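Octaprenyl Pyrophosphate Synthase (Helicobacter pylori, PDB 3TC1) probably catalyses the repeated condensation of isopentenyl diphosphate with an allylic diphosphate primer, building the C40 octaprenyl diphosphate chain. Local coordinates at residues S218-G223 / S246-D251; S150-Y155 / T225-L230; L46-T51 / L178-K183. All blocks are in the same frame, centred on the assembly; numbering follows the deposited sequence.

Contact 1 of 3, residues S218-G223 / S246-D251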
ATOM      1  N   SER B 218      -1.351 -13.416 -22.571  1.00 17.16           N
ATOM      2  CA  SER B 218      -1.655 -12.119 -21.981  1.00 17.54           C
ATOM      3  C   SER B 218      -0.451 -11.187 -21.864  1.00 17.89           C
ATOM      4  O   SER B 218      -0.604  -9.967 -21.902  1.00 18.29           O
ATOM      5  CB  SER B 218      -2.232 -12.309 -20.572  1.00 23.14           C
ATOM      6  OG  SER B 218      -3.365 -13.166 -20.572  1.00 28.15           O
ATOM      7  N   ASP B 219       0.739 -11.761 -21.725  1.00 14.03           N
ATOM      8  CA  ASP B 219       1.944 -10.966 -21.513  1.00 15.74           C
ATOM      9  C   ASP B 219       2.407  -9.972 -22.575  1.00 13.03           C
ATOM     10  O   ASP B 219       2.460  -8.774 -22.304  1.00 13.68           O
ATOM     11  CB  ASP B 219       3.109 -11.891 -21.122  1.00 15.77           C
ATOM     12  CG  ASP B 219       2.844 -12.646 -19.822  1.00 21.25           C
ATOM     13  OD1 ASP B 219       1.994 -12.184 -19.023  1.00 20.43           O
ATOM     14  OD2 ASP B 219       3.488 -13.691 -19.589  1.00 17.47           O
ATOM     15  N   PHE B 220       2.750 -10.444 -23.771  1.00 15.91           N
ATOM     16  CA  PHE B 220       3.238  -9.539 -24.817  1.00 15.82           C
ATOM     17  C   PHE B 220       2.186  -8.484 -25.170  1.00 16.85           C
ATOM     18  O   PHE B 220       2.510  -7.318 -25.422  1.00 15.79           O
ATOM     19  CB  PHE B 220       3.625 -10.340 -26.066  1.00 13.57           C
ATOM     20  CG  PHE B 220       4.629  -9.644 -26.953  1.00 13.93           C
ATOM     21  CD1 PHE B 220       5.808  -9.125 -26.418  1.00 13.11           C
ATOM     22  CD2 PHE B 220       4.409  -9.531 -28.322  1.00 13.55           C
ATOM     23  CE1 PHE B 220       6.752  -8.501 -27.231  1.00 12.09           C
ATOM     24  CE2 PHE B 220       5.345  -8.911 -29.145  1.00 14.24           C
ATOM     25  CZ  PHE B 220       6.521  -8.392 -28.597  1.00 13.36           C
ATOM     26  N   LYS B 221       0.930  -8.913 -25.188  1.00 17.61           N
ATOM     27  CA  LYS B 221      -0.200  -8.035 -25.484  1.00 19.40           C
ATOM     28  C   LYS B 221      -0.262  -6.888 -24.476  1.00 21.27           C
ATOM     29  O   LYS B 221      -0.755  -5.800 -24.787  1.00 20.45           O
ATOM     30  CB  LYS B 221      -1.499  -8.849 -25.436  1.00 26.27           C
ATOM     31  CG  LYS B 221      -2.778  -8.033 -25.522  1.00 28.92           C
ATOM     32  CD  LYS B 221      -4.004  -8.942 -25.506  1.00 29.37           C
ATOM     33  CE  LYS B 221      -4.115  -9.712 -24.198  1.00 31.27           C
ATOM     34  NZ  LYS B 221      -5.259 -10.662 -24.206  1.00 32.96           N
ATOM     35  N   GLU B 222       0.244  -7.141 -23.273  1.00 21.53           N
ATOM     36  CA  GLU B 222       0.253  -6.138 -22.212  1.00 24.50           C
ATOM     37  C   GLU B 222       1.574  -5.381 -22.104  1.00 24.31           C
ATOM     38  O   GLU B 222       1.753  -4.586 -21.185  1.00 24.71           O
ATOM     39  CB  GLU B 222      -0.047  -6.786 -20.859  1.00 40.67           C
ATOM     40  CG  GLU B 222      -1.480  -7.237 -20.663  1.00 45.85           C
ATOM     41  CD  GLU B 222      -1.725  -7.729 -19.249  1.00 50.19           C
ATOM     42  OE1 GLU B 222      -1.501  -6.946 -18.300  1.00 53.80           O
ATOM     43  OE2 GLU B 222      -2.139  -8.896 -19.087  1.00 51.99           O
ATOM     44  N   GLY B 223       2.504  -5.643 -23.018  1.00 20.94           N
ATOM     45  CA  GLY B 223       3.772  -4.938 -22.982  1.00 19.72           C
ATOM     46  C   GLY B 223       4.916  -5.608 -22.238  1.00 18.95           C
ATOM     47  O   GLY B 223       5.992  -5.023 -22.103  1.00 18.22           O
ATOM     48  N   SER B 246       6.655  -4.940 -34.040  1.00 18.50           N
ATOM     49  CA  SER B 246       5.401  -4.345 -34.486  1.00 17.77           C
ATOM     50  C   SER B 246       4.206  -4.993 -33.783  1.00 18.74           C
ATOM     51  O   SER B 246       3.136  -4.395 -33.691  1.00 18.16           O
ATOM     52  CB  SER B 246       5.236  -4.514 -35.994  1.00 16.44           C
ATOM     53  OG  SER B 246       4.838  -5.841 -36.303  1.00 15.53           O
ATOM     54  N   TYR B 247       4.375  -6.220 -33.298  1.00 15.55           N
ATOM     55  CA  TYR B 247       3.274  -6.888 -32.616  1.00 15.23           C
ATOM     56  C   TYR B 247       3.218  -6.552 -31.128  1.00 15.88           C
ATOM     57  O   TYR B 247       2.307  -6.983 -30.424  1.00 13.39           O
ATOM     58  CB  TYR B 247       3.359  -8.410 -32.801  1.00 12.78           C
ATOM     59  CG  TYR B 247       3.213  -8.857 -34.239  1.00 16.62           C
ATOM     60  CD1 TYR B 247       2.529  -8.069 -35.172  1.00 15.06           C
ATOM     61  CD2 TYR B 247       3.744 -10.077 -34.670  1.00 16.19           C
ATOM     62  CE1 TYR B 247       2.377  -8.482 -36.498  1.00 15.65           C
ATOM     63  CE2 TYR B 247       3.595 -10.499 -35.990  1.00 16.25           C
ATOM     64  CZ  TYR B 247       2.913  -9.698 -36.899  1.00 18.00           C
ATOM     65  OH  TYR B 247       2.777 -10.105 -38.211  1.00 19.38           O
ATOM     66  N   PHE B 248       4.191  -5.778 -30.656  1.00 15.92           N
ATOM     67  CA  PHE B 248       4.238  -5.377 -29.250  1.00 17.13           C
ATOM     68  C   PHE B 248       2.901  -4.731 -28.862  1.00 17.46           C
ATOM     69  O   PHE B 248       2.406  -3.842 -29.558  1.00 17.69           O
ATOM     70  CB  PHE B 248       5.387  -4.384 -29.036  1.00 17.49           C
ATOM     71  CG  PHE B 248       5.563  -3.949 -27.605  1.00 16.96           C
ATOM     72  CD1 PHE B 248       5.998  -4.850 -26.637  1.00 16.43           C
ATOM     73  CD2 PHE B 248       5.303  -2.633 -27.229  1.00 17.63           C
ATOM     74  CE1 PHE B 248       6.172  -4.448 -25.311  1.00 16.16           C
ATOM     75  CE2 PHE B 248       5.474  -2.217 -25.898  1.00 16.57           C
ATOM     76  CZ  PHE B 248       5.910  -3.125 -24.941  1.00 15.99           C
ATOM     77  N   LYS B 249       2.326  -5.197 -27.755  1.00 16.31           N
ATOM     78  CA  LYS B 249       1.048  -4.697 -27.243  1.00 18.62           C
ATOM     79  C   LYS B 249      -0.144  -4.817 -28.186  1.00 19.45           C
ATOM     80  O   LYS B 249      -1.192  -4.211 -27.944  1.00 17.72           O
ATOM     81  CB  LYS B 249       1.178  -3.241 -26.784  1.00 21.29           C
ATOM     82  CG  LYS B 249       1.780  -3.107 -25.397  1.00 24.69           C
ATOM     83  CD  LYS B 249       1.843  -1.660 -24.940  1.00 28.52           C
ATOM     84  CE  LYS B 249       2.430  -1.574 -23.533  1.00 31.87           C
ATOM     85  NZ  LYS B 249       2.491  -0.180 -23.030  1.00 34.28           N
ATOM     86  N   GLN B 250       0.006  -5.589 -29.255  1.00 20.09           N
ATOM     87  CA  GLN B 250      -1.093  -5.788 -30.190  1.00 21.84           C
ATOM     88  C   GLN B 250      -1.895  -7.009 -29.749  1.00 22.57           C
ATOM     89  O   GLN B 250      -1.390  -7.860 -29.014  1.00 24.07           O
ATOM     90  CB  GLN B 250      -0.555  -5.943 -31.610  1.00 28.61           C
ATOM     91  CG  GLN B 250       0.201  -4.705 -32.058  1.00 33.86           C
ATOM     92  CD  GLN B 250      -0.498  -3.423 -31.628  1.00 38.47           C
ATOM     93  OE1 GLN B 250      -1.679  -3.217 -31.916  1.00 40.00           O
ATOM     94  NE2 GLN B 250       0.230  -2.556 -30.929  1.00 40.56           N
ATOM     95  N   ASP B 251      -3.138  -7.106 -30.202  1.00 21.25           N
ATOM     96  CA  ASP B 251      -4.011  -8.192 -29.765  1.00 21.47           C
ATOM     97  C   ASP B 251      -4.821  -8.827 -30.895  1.00 22.34           C
ATOM     98  O   ASP B 251      -5.825  -8.268 -31.334  1.00 22.63           O
ATOM     99  CB  ASP B 251      -4.938  -7.623 -28.675  1.00 23.47           C
ATOM    100  CG  ASP B 251      -5.959  -8.625 -28.165  1.00 25.55           C
ATOM    101  OD1 ASP B 251      -5.739  -9.847 -28.292  1.00 24.41           O
ATOM    102  OD2 ASP B 251      -6.985  -8.176 -27.609  1.00 26.75           O
TER
HETATM  103  O   HOH W   1      -7.792  -9.222 -25.416  1.00 35.18           O
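Lys221 and Lys249 bring two loops together with CA atoms 4.0 Å apart. Residues 247-250 form a type II beta turn, and Lys249 N within it donates to Phe220 O at 3.2 Å, with a bent N-H...O angle of 141°. Gly223 N reaches the same oxygen from the opposite face of the carbonyl plane, so one acceptor serves both the loop's own turn and its neighbour. Beside it, Lys249 CA-H leans on Lys221 O.

The edge of Phe248 faces the Phe220 ring in an offset edge-to-face pair, centroids 5.7 Å apart. With CG anti to the backbone N (chi1 -178°), Phe248 carries its ring on to Gly223, where CE1 lies 3.3 Å from Gly223 O. Lys249 CG lies over one face of the Phe248 ring, near its perimeter. Toward solvent, the Lys221 and Asp251 side chains point the same way, Lys221 CD 3.3 Å from Asp251 CG. Lys221 NZ and Asp251 OD1, 4.2 Å apart, form no salt bridge; a water links the two side chains, accepting from Lys221 NZ and donating to Asp251 OD2. The Phe220 ring also stacks with that of Tyr229. Ser218 N and Asp219 N both bond to the carboxylate of Asp204, the last aspartate of the second aspartate-rich (DDxxD) motif of the all-helical trans-prenyltransferase fold.

Contact 2 of 3, residues S150-Y155 / T225-L230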
ATOM      1  N   SER B 150      14.705  -5.689 -25.229  1.00 18.01           N
ATOM      2  CA  SER B 150      15.574  -6.791 -25.627  1.00 20.37           C
ATOM      3  C   SER B 150      16.697  -7.015 -24.612  1.00 20.69           C
ATOM      4  O   SER B 150      17.531  -7.905 -24.790  1.00 20.87           O
ATOM      5  CB  SER B 150      16.187  -6.512 -27.002  1.00 23.61           C
ATOM      6  OG  SER B 150      17.135  -5.464 -26.918  1.00 23.69           O
ATOM      7  N   ASP B 151      16.720  -6.203 -23.556  1.00 19.98           N
ATOM      8  CA  ASP B 151      17.750  -6.323 -22.523  1.00 19.10           C
ATOM      9  C   ASP B 151      17.301  -7.353 -21.495  1.00 18.60           C
ATOM     10  O   ASP B 151      16.446  -7.068 -20.653  1.00 15.12           O
ATOM     11  CB  ASP B 151      17.976  -4.976 -21.827  1.00 24.00           C
ATOM     12  CG  ASP B 151      19.161  -5.001 -20.861  1.00 25.79           C
ATOM     13  OD1 ASP B 151      19.544  -6.096 -20.391  1.00 25.19           O
ATOM     14  OD2 ASP B 151      19.703  -3.918 -20.559  1.00 26.26           O
ATOM     15  N   LYS B 152      17.875  -8.551 -21.563  1.00 16.26           N
ATOM     16  CA  LYS B 152      17.506  -9.610 -20.634  1.00 17.28           C
ATOM     17  C   LYS B 152      17.811  -9.278 -19.177  1.00 14.49           C
ATOM     18  O   LYS B 152      17.136  -9.774 -18.280  1.00 11.71           O
ATOM     19  CB  LYS B 152      18.198 -10.927 -21.008  1.00 28.52           C
ATOM     20  CG  LYS B 152      17.550 -11.651 -22.177  1.00 32.41           C
ATOM     21  CD  LYS B 152      18.083 -13.071 -22.344  1.00 33.19           C
ATOM     22  CE  LYS B 152      19.540 -13.084 -22.764  1.00 35.42           C
ATOM     23  NZ  LYS B 152      19.988 -14.458 -23.141  1.00 38.79           N
ATOM     24  N   GLN B 153      18.818  -8.449 -18.934  1.00 16.27           N
ATOM     25  CA  GLN B 153      19.165  -8.111 -17.556  1.00 20.41           C
ATOM     26  C   GLN B 153      18.045  -7.352 -16.851  1.00 18.85           C
ATOM     27  O   GLN B 153      17.849  -7.505 -15.647  1.00 18.58           O
ATOM     28  CB  GLN B 153      20.465  -7.304 -17.504  1.00 29.96           C
ATOM     29  CG  GLN B 153      21.668  -8.042 -18.084  1.00 37.60           C
ATOM     30  CD  GLN B 153      21.812  -9.463 -17.550  1.00 42.28           C
ATOM     31  OE1 GLN B 153      21.970 -10.414 -18.323  1.00 46.06           O
ATOM     32  NE2 GLN B 153      21.764  -9.614 -16.231  1.00 42.25           N
ATOM     33  N   LYS B 154      17.301  -6.546 -17.600  1.00 16.44           N
ATOM     34  CA  LYS B 154      16.200  -5.789 -17.004  1.00 14.62           C
ATOM     35  C   LYS B 154      15.089  -6.748 -16.618  1.00 14.05           C
ATOM     36  O   LYS B 154      14.439  -6.580 -15.589  1.00 14.65           O
ATOM     37  CB  LYS B 154      15.674  -4.743 -17.987  1.00 22.09           C
ATOM     38  CG  LYS B 154      16.710  -3.705 -18.387  1.00 25.52           C
ATOM     39  CD  LYS B 154      16.107  -2.652 -19.305  1.00 30.32           C
ATOM     40  CE  LYS B 154      17.172  -1.687 -19.803  1.00 31.67           C
ATOM     41  NZ  LYS B 154      16.613  -0.705 -20.772  1.00 34.60           N
ATOM     42  N   TYR B 155      14.882  -7.758 -17.460  1.00 14.82           N
ATOM     43  CA  TYR B 155      13.869  -8.779 -17.233  1.00 14.47           C
ATOM     44  C   TYR B 155      14.187  -9.540 -15.949  1.00 13.64           C
ATOM     45  O   TYR B 155      13.318  -9.726 -15.091  1.00 14.24           O
ATOM     46  CB  TYR B 155      13.844  -9.753 -18.425  1.00 12.94           C
ATOM     47  CG  TYR B 155      13.023 -10.999 -18.200  1.00 13.87           C
ATOM     48  CD1 TYR B 155      11.632 -10.960 -18.236  1.00 14.67           C
ATOM     49  CD2 TYR B 155      13.642 -12.219 -17.934  1.00 15.52           C
ATOM     50  CE1 TYR B 155      10.874 -12.110 -18.014  1.00 17.58           C
ATOM     51  CE2 TYR B 155      12.898 -13.373 -17.706  1.00 16.23           C
ATOM     52  CZ  TYR B 155      11.519 -13.312 -17.747  1.00 16.10           C
ATOM     53  OH  TYR B 155      10.784 -14.450 -17.511  1.00 17.09           O
ATOM     54  N   THR B 225       7.838  -8.122 -22.176  1.00 17.06           N
ATOM     55  CA  THR B 225       8.681  -8.941 -23.040  1.00 16.89           C
ATOM     56  C   THR B 225       9.333 -10.007 -22.160  1.00 16.70           C
ATOM     57  O   THR B 225      10.440  -9.818 -21.650  1.00 17.80           O
ATOM     58  CB  THR B 225       9.781  -8.110 -23.734  1.00 15.43           C
ATOM     59  OG1 THR B 225       9.191  -6.973 -24.381  1.00 15.22           O
ATOM     60  CG2 THR B 225      10.486  -8.957 -24.789  1.00 15.82           C
ATOM     61  N   THR B 226       8.629 -11.122 -21.985  1.00 13.81           N
ATOM     62  CA  THR B 226       9.093 -12.221 -21.144  1.00 15.09           C
ATOM     63  C   THR B 226      10.210 -13.043 -21.786  1.00 14.44           C
ATOM     64  O   THR B 226      10.524 -12.862 -22.962  1.00 13.38           O
ATOM     65  CB  THR B 226       7.915 -13.145 -20.766  1.00 15.65           C
ATOM     66  OG1 THR B 226       7.307 -13.664 -21.954  1.00 13.61           O
ATOM     67  CG2 THR B 226       6.856 -12.355 -19.994  1.00 17.59           C
ATOM     68  N   LEU B 227      10.801 -13.950 -21.010  1.00 13.09           N
ATOM     69  CA  LEU B 227      11.913 -14.768 -21.503  1.00 12.09           C
ATOM     70  C   LEU B 227      11.703 -15.391 -22.888  1.00 13.42           C
ATOM     71  O   LEU B 227      12.580 -15.308 -23.740  1.00 12.54           O
ATOM     72  CB  LEU B 227      12.266 -15.863 -20.483  1.00 11.53           C
ATOM     73  CG  LEU B 227      13.599 -16.581 -20.750  1.00 14.59           C
ATOM     74  CD1 LEU B 227      14.717 -15.553 -20.917  1.00 13.76           C
ATOM     75  CD2 LEU B 227      13.914 -17.537 -19.604  1.00 14.26           C
ATOM     76  N   PRO B 228      10.546 -16.035 -23.129  1.00 11.45           N
ATOM     77  CA  PRO B 228      10.339 -16.628 -24.453  1.00 13.11           C
ATOM     78  C   PRO B 228      10.572 -15.617 -25.580  1.00 13.08           C
ATOM     79  O   PRO B 228      11.212 -15.926 -26.580  1.00 13.21           O
ATOM     80  CB  PRO B 228       8.885 -17.092 -24.398  1.00 15.99           C
ATOM     81  CG  PRO B 228       8.705 -17.444 -22.952  1.00 16.54           C
ATOM     82  CD  PRO B 228       9.398 -16.302 -22.247  1.00 13.54           C
ATOM     83  N   TYR B 229      10.046 -14.407 -25.407  1.00 12.98           N
ATOM     84  CA  TYR B 229      10.181 -13.354 -26.413  1.00 12.68           C
ATOM     85  C   TYR B 229      11.614 -12.857 -26.518  1.00 13.66           C
ATOM     86  O   TYR B 229      12.088 -12.527 -27.606  1.00 14.64           O
ATOM     87  CB  TYR B 229       9.230 -12.198 -26.075  1.00 12.80           C
ATOM     88  CG  TYR B 229       7.776 -12.585 -26.233  1.00 14.68           C
ATOM     89  CD1 TYR B 229       7.141 -12.504 -27.476  1.00 14.93           C
ATOM     90  CD2 TYR B 229       7.046 -13.080 -25.151  1.00 10.26           C
ATOM     91  CE1 TYR B 229       5.814 -12.906 -27.637  1.00 13.58           C
ATOM     92  CE2 TYR B 229       5.716 -13.489 -25.304  1.00 14.27           C
ATOM     93  CZ  TYR B 229       5.109 -13.397 -26.548  1.00 12.88           C
ATOM     94  OH  TYR B 229       3.796 -13.786 -26.695  1.00 12.40           O
ATOM     95  N   LEU B 230      12.304 -12.801 -25.382  1.00 13.52           N
ATOM     96  CA  LEU B 230      13.695 -12.367 -25.359  1.00 14.39           C
ATOM     97  C   LEU B 230      14.573 -13.379 -26.102  1.00 14.67           C
ATOM     98  O   LEU B 230      15.387 -13.009 -26.946  1.00 13.19           O
ATOM     99  CB  LEU B 230      14.168 -12.223 -23.909  1.00 12.97           C
ATOM    100  CG  LEU B 230      13.520 -11.038 -23.182  1.00  9.76           C
ATOM    101  CD1 LEU B 230      13.622 -11.207 -21.675  1.00 12.81           C
ATOM    102  CD2 LEU B 230      14.205  -9.751 -23.656  1.00 11.38           C
TER
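Tyr155 and Leu230 bury the most surface here, with Lys152 next, where the start of helix 152-177 meets the start of helix 227-233. Leu230 reaches across with CD1, which lies 3.5 Å from Tyr155 CG and also touches Tyr155 CB, gripping the root of the tyrosine rather than its tip. Its other methyl, CD2, rests 3.8 Å from Ser150 CA, just before the helix. The N-cap residue Asp151 accepts from Gln153 N through OD1, on the anti side of its carboxylate.

With CG anti to the backbone N (chi1 169°), the Tyr155 ring is carried over the first residues of the other helix. Leu227 N sits over one ring face, 3.4 Å from Tyr155 CZ, and Leu227 CB packs 3.6 Å from Tyr155 OH. Thr226 CA approaches the same ring obliquely at CE1, and Thr225 O does so near CD1. The phenol oxygen hydrogen-bonds to Asp201 OD2 on helix 182-205, which anchors the outer end of the ring.

The Lys152 and Leu230 side chains run antiparallel alongside one another, Lys152 CG lying 3.8 Å from Leu230 CB. Beyond this aliphatic contact Lys152 NZ forms a salt bridge with Glu234. Leu227 and Pro228 pack on helices 182-205 and 268-286.

Asp201 belongs to the second aspartate-rich motif, and a bound magnesium ion lies about 7 Å from the Thr226 side chain. This is consistent with a second-shell role for Tyr155, whose hydroxyl holds an aspartate of the motif that in trans-prenyltransferases binds magnesium and diphosphate.

Contact 3 of 3, residues L46-T51 / L178-K183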
ATOM      1  N   LEU B  46       8.485 -26.364   6.449  1.00 20.60           N
ATOM      2  CA  LEU B  46       9.622 -26.306   7.360  1.00 22.12           C
ATOM      3  C   LEU B  46       9.262 -26.755   8.770  1.00 23.32           C
ATOM      4  O   LEU B  46      10.145 -27.006   9.589  1.00 24.98           O
ATOM      5  CB  LEU B  46      10.210 -24.889   7.403  1.00 22.37           C
ATOM      6  CG  LEU B  46      11.133 -24.522   6.234  1.00 24.02           C
ATOM      7  CD1 LEU B  46      10.353 -24.555   4.927  1.00 24.66           C
ATOM      8  CD2 LEU B  46      11.733 -23.143   6.463  1.00 23.97           C
ATOM      9  N   LEU B  47       7.967 -26.850   9.054  1.00 22.80           N
ATOM     10  CA  LEU B  47       7.506 -27.267  10.372  1.00 24.74           C
ATOM     11  C   LEU B  47       7.907 -28.706  10.688  1.00 28.01           C
ATOM     12  O   LEU B  47       7.988 -29.548   9.793  1.00 25.57           O
ATOM     13  CB  LEU B  47       5.985 -27.130  10.468  1.00 24.80           C
ATOM     14  CG  LEU B  47       5.427 -25.705  10.529  1.00 25.13           C
ATOM     15  CD1 LEU B  47       3.912 -25.736  10.359  1.00 23.39           C
ATOM     16  CD2 LEU B  47       5.810 -25.066  11.858  1.00 22.02           C
ATOM     17  N   ASN B  48       8.173 -28.969  11.967  1.00 36.17           N
ATOM     18  CA  ASN B  48       8.547 -30.304  12.435  1.00 39.95           C
ATOM     19  C   ASN B  48       7.321 -30.988  13.014  1.00 41.46           C
ATOM     20  O   ASN B  48       6.345 -30.329  13.381  1.00 40.37           O
ATOM     21  CB  ASN B  48       9.604 -30.238  13.544  1.00 49.84           C
ATOM     22  CG  ASN B  48      10.982 -29.907  13.028  1.00 52.40           C
ATOM     23  OD1 ASN B  48      11.425 -30.446  12.016  1.00 54.91           O
ATOM     24  ND2 ASN B  48      11.684 -29.031  13.738  1.00 53.18           N
ATOM     25  N   GLU B  49       7.383 -32.311  13.115  1.00 54.37           N
ATOM     26  CA  GLU B  49       6.286 -33.081  13.683  1.00 55.16           C
ATOM     27  C   GLU B  49       6.008 -32.580  15.096  1.00 53.69           C
ATOM     28  O   GLU B  49       4.856 -32.400  15.490  1.00 55.12           O
ATOM     29  CB  GLU B  49       6.651 -34.572  13.745  1.00 79.05           C
ATOM     30  CG  GLU B  49       5.610 -35.438  14.459  1.00 83.74           C
ATOM     31  CD  GLU B  49       6.002 -36.906  14.535  1.00 86.34           C
ATOM     32  OE1 GLU B  49       6.636 -37.314  15.533  1.00 88.19           O
ATOM     33  OE2 GLU B  49       5.679 -37.650  13.586  1.00 88.01           O
ATOM     34  N   LYS B  50       7.084 -32.338  15.841  1.00 40.21           N
ATOM     35  CA  LYS B  50       7.002 -31.899  17.234  1.00 37.46           C
ATOM     36  C   LYS B  50       7.023 -30.402  17.520  1.00 33.74           C
ATOM     37  O   LYS B  50       7.353 -29.999  18.637  1.00 33.23           O
ATOM     38  CB  LYS B  50       8.130 -32.539  18.040  1.00 58.42           C
ATOM     39  CG  LYS B  50       8.129 -34.041  18.005  1.00 63.41           C
ATOM     40  CD  LYS B  50       9.477 -34.575  18.427  1.00 67.25           C
ATOM     41  CE  LYS B  50       9.810 -35.829  17.643  1.00 70.04           C
ATOM     42  NZ  LYS B  50      11.137 -36.381  18.013  1.00 71.53           N
ATOM     43  N   THR B  51       6.682 -29.571  16.544  1.00 26.92           N
ATOM     44  CA  THR B  51       6.687 -28.133  16.793  1.00 20.91           C
ATOM     45  C   THR B  51       5.656 -27.835  17.877  1.00 18.15           C
ATOM     46  O   THR B  51       4.506 -28.241  17.761  1.00 17.45           O
ATOM     47  CB  THR B  51       6.344 -27.343  15.514  1.00 20.72           C
ATOM     48  OG1 THR B  51       7.321 -27.628  14.503  1.00 17.78           O
ATOM     49  CG2 THR B  51       6.344 -25.846  15.801  1.00 18.29           C
ATOM     50  N   LEU B 178      11.542 -20.656  13.099  1.00 22.34           N
ATOM     51  CA  LEU B 178      11.704 -22.036  13.544  1.00 24.00           C
ATOM     52  C   LEU B 178      13.137 -22.403  13.897  1.00 26.04           C
ATOM     53  O   LEU B 178      13.465 -23.579  14.079  1.00 26.76           O
ATOM     54  CB  LEU B 178      11.183 -22.987  12.465  1.00 20.72           C
ATOM     55  CG  LEU B 178       9.730 -22.722  12.062  1.00 20.20           C
ATOM     56  CD1 LEU B 178       9.291 -23.748  11.044  1.00 17.14           C
ATOM     57  CD2 LEU B 178       8.828 -22.766  13.293  1.00 20.10           C
ATOM     58  N   ASN B 179      13.988 -21.391  13.989  1.00 26.67           N
ATOM     59  CA  ASN B 179      15.391 -21.597  14.321  1.00 30.08           C
ATOM     60  C   ASN B 179      16.112 -22.612  13.417  1.00 30.17           C
ATOM     61  O   ASN B 179      16.786 -23.511  13.891  1.00 30.99           O
ATOM     62  CB  ASN B 179      15.522 -22.008  15.794  1.00 51.70           C
ATOM     63  CG  ASN B 179      16.944 -21.882  16.310  1.00 56.71           C
ATOM     64  OD1 ASN B 179      17.588 -20.850  16.129  1.00 60.21           O
ATOM     65  ND2 ASN B 179      17.437 -22.928  16.965  1.00 58.76           N
ATOM     66  N   LYS B 180      15.896 -22.533  12.140  1.00 28.44           N
ATOM     67  CA  LYS B 180      16.544 -23.293  11.124  1.00 26.80           C
ATOM     68  C   LYS B 180      17.535 -22.493  10.316  1.00 25.27           C
ATOM     69  O   LYS B 180      17.538 -21.419  10.431  1.00 25.40           O
ATOM     70  CB  LYS B 180      15.532 -23.999  10.231  1.00 28.64           C
ATOM     71  CG  LYS B 180      14.722 -24.965  10.907  1.00 29.52           C
ATOM     72  CD  LYS B 180      13.662 -25.394  10.125  1.00 32.30           C
ATOM     73  CE  LYS B 180      13.993 -26.473   9.358  1.00 34.02           C
ATOM     74  NZ  LYS B 180      13.555 -27.700   9.966  1.00 38.22           N
ATOM     75  N   ASP B 181      18.297 -23.074   9.441  1.00 23.93           N
ATOM     76  CA  ASP B 181      19.348 -22.355   8.757  1.00 24.71           C
ATOM     77  C   ASP B 181      18.758 -21.535   7.676  1.00 23.38           C
ATOM     78  O   ASP B 181      18.387 -21.991   6.741  1.00 21.11           O
ATOM     79  CB  ASP B 181      20.230 -23.369   8.135  1.00 39.98           C
ATOM     80  CG  ASP B 181      21.414 -22.833   7.391  1.00 42.61           C
ATOM     81  OD1 ASP B 181      21.392 -21.860   6.768  1.00 46.31           O
ATOM     82  OD2 ASP B 181      22.403 -23.459   7.418  1.00 47.22           O
ATOM     83  N   ALA B 182      18.739 -20.281   7.950  1.00 23.46           N
ATOM     84  CA  ALA B 182      18.087 -19.305   7.200  1.00 23.37           C
ATOM     85  C   ALA B 182      18.703 -19.191   5.831  1.00 24.37           C
ATOM     86  O   ALA B 182      18.037 -18.957   4.943  1.00 22.97           O
ATOM     87  CB  ALA B 182      18.021 -18.097   7.861  1.00 21.64           C
ATOM     88  N   LYS B 183      19.988 -19.363   5.748  1.00 23.63           N
ATOM     89  CA  LYS B 183      20.714 -19.280   4.464  1.00 25.73           C
ATOM     90  C   LYS B 183      20.296 -20.359   3.478  1.00 25.63           C
ATOM     91  O   LYS B 183      20.076 -20.103   2.299  1.00 24.66           O
ATOM     92  CB  LYS B 183      22.246 -19.349   4.685  1.00 40.69           C
ATOM     93  CG  LYS B 183      23.026 -19.166   3.372  1.00 45.39           C
ATOM     94  CD  LYS B 183      24.521 -19.395   3.527  1.00 48.25           C
ATOM     95  CE  LYS B 183      24.857 -20.836   3.985  1.00 50.14           C
ATOM     96  NZ  LYS B 183      24.540 -21.910   2.987  1.00 53.33           N
TER
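Leu178 CD1 nestles against both Leu46 and Leu47, 3.9 Å from Leu46 CB and 3.8 Å from Leu47 CD2, joining a Schellman-terminated helix to the loop between helices 38-44 and 53-80. Leu178 is the first residue past helix 152-177, and Asn179, at positive phi, is the C-prime residue of the motif: Asn179 N bonds to Ile176 O and Lys180 N to Ala175 O. The reversal turns Lys180 back toward the loop. A bend at chi3 (89°) and a further turn at chi4 carry CE and NZ past Leu46 O, with Lys180 NZ 3.5 Å from that oxygen, and the amine then stands 4.0 Å from Asn48 OD1.

Farther out, Leu46 packs on Leu171, Met174 and Ala175 of the helix that has just ended and on Tyr185 of the next. Leu47 rests on Leu56 and Ala59 of helix 53-80, while Leu178 meets Leu55 there, so a small apolar cluster ties the helix ends together. Asp181, the N-cap of helix 182-205, accepts from Ile184 N. The loop holds its own shape through a type I beta turn closed by Thr51 N to Asn48 O (3.3 Å), to which Thr51 OG1 adds a bond by accepting from Asn48 N at 3.0 Å.

Overall arrangement
Contact 2 is buried, contact 1 partly so, and contact 3 sits at the surface on the opposite side of the chain's centre, its centre about 37 Å from that of contact 2 and 44 Å from that of contact 1. Contacts 1 and 2 touch through Asp219 on Thr226, and both flank helix 182-205 near the magnesium site, at its C-terminal end. Contact 3 lies at the other end of that helix, where it follows helix 152-177. Aromatic rings take part in the first two, but contact 1 adds a backbone hydrogen bond and a water bridge, whereas contacts 2 and 3 are mainly apolar, with a backbone N over a ring in contact 2 and a lysine amine near a carbonyl in contact 3.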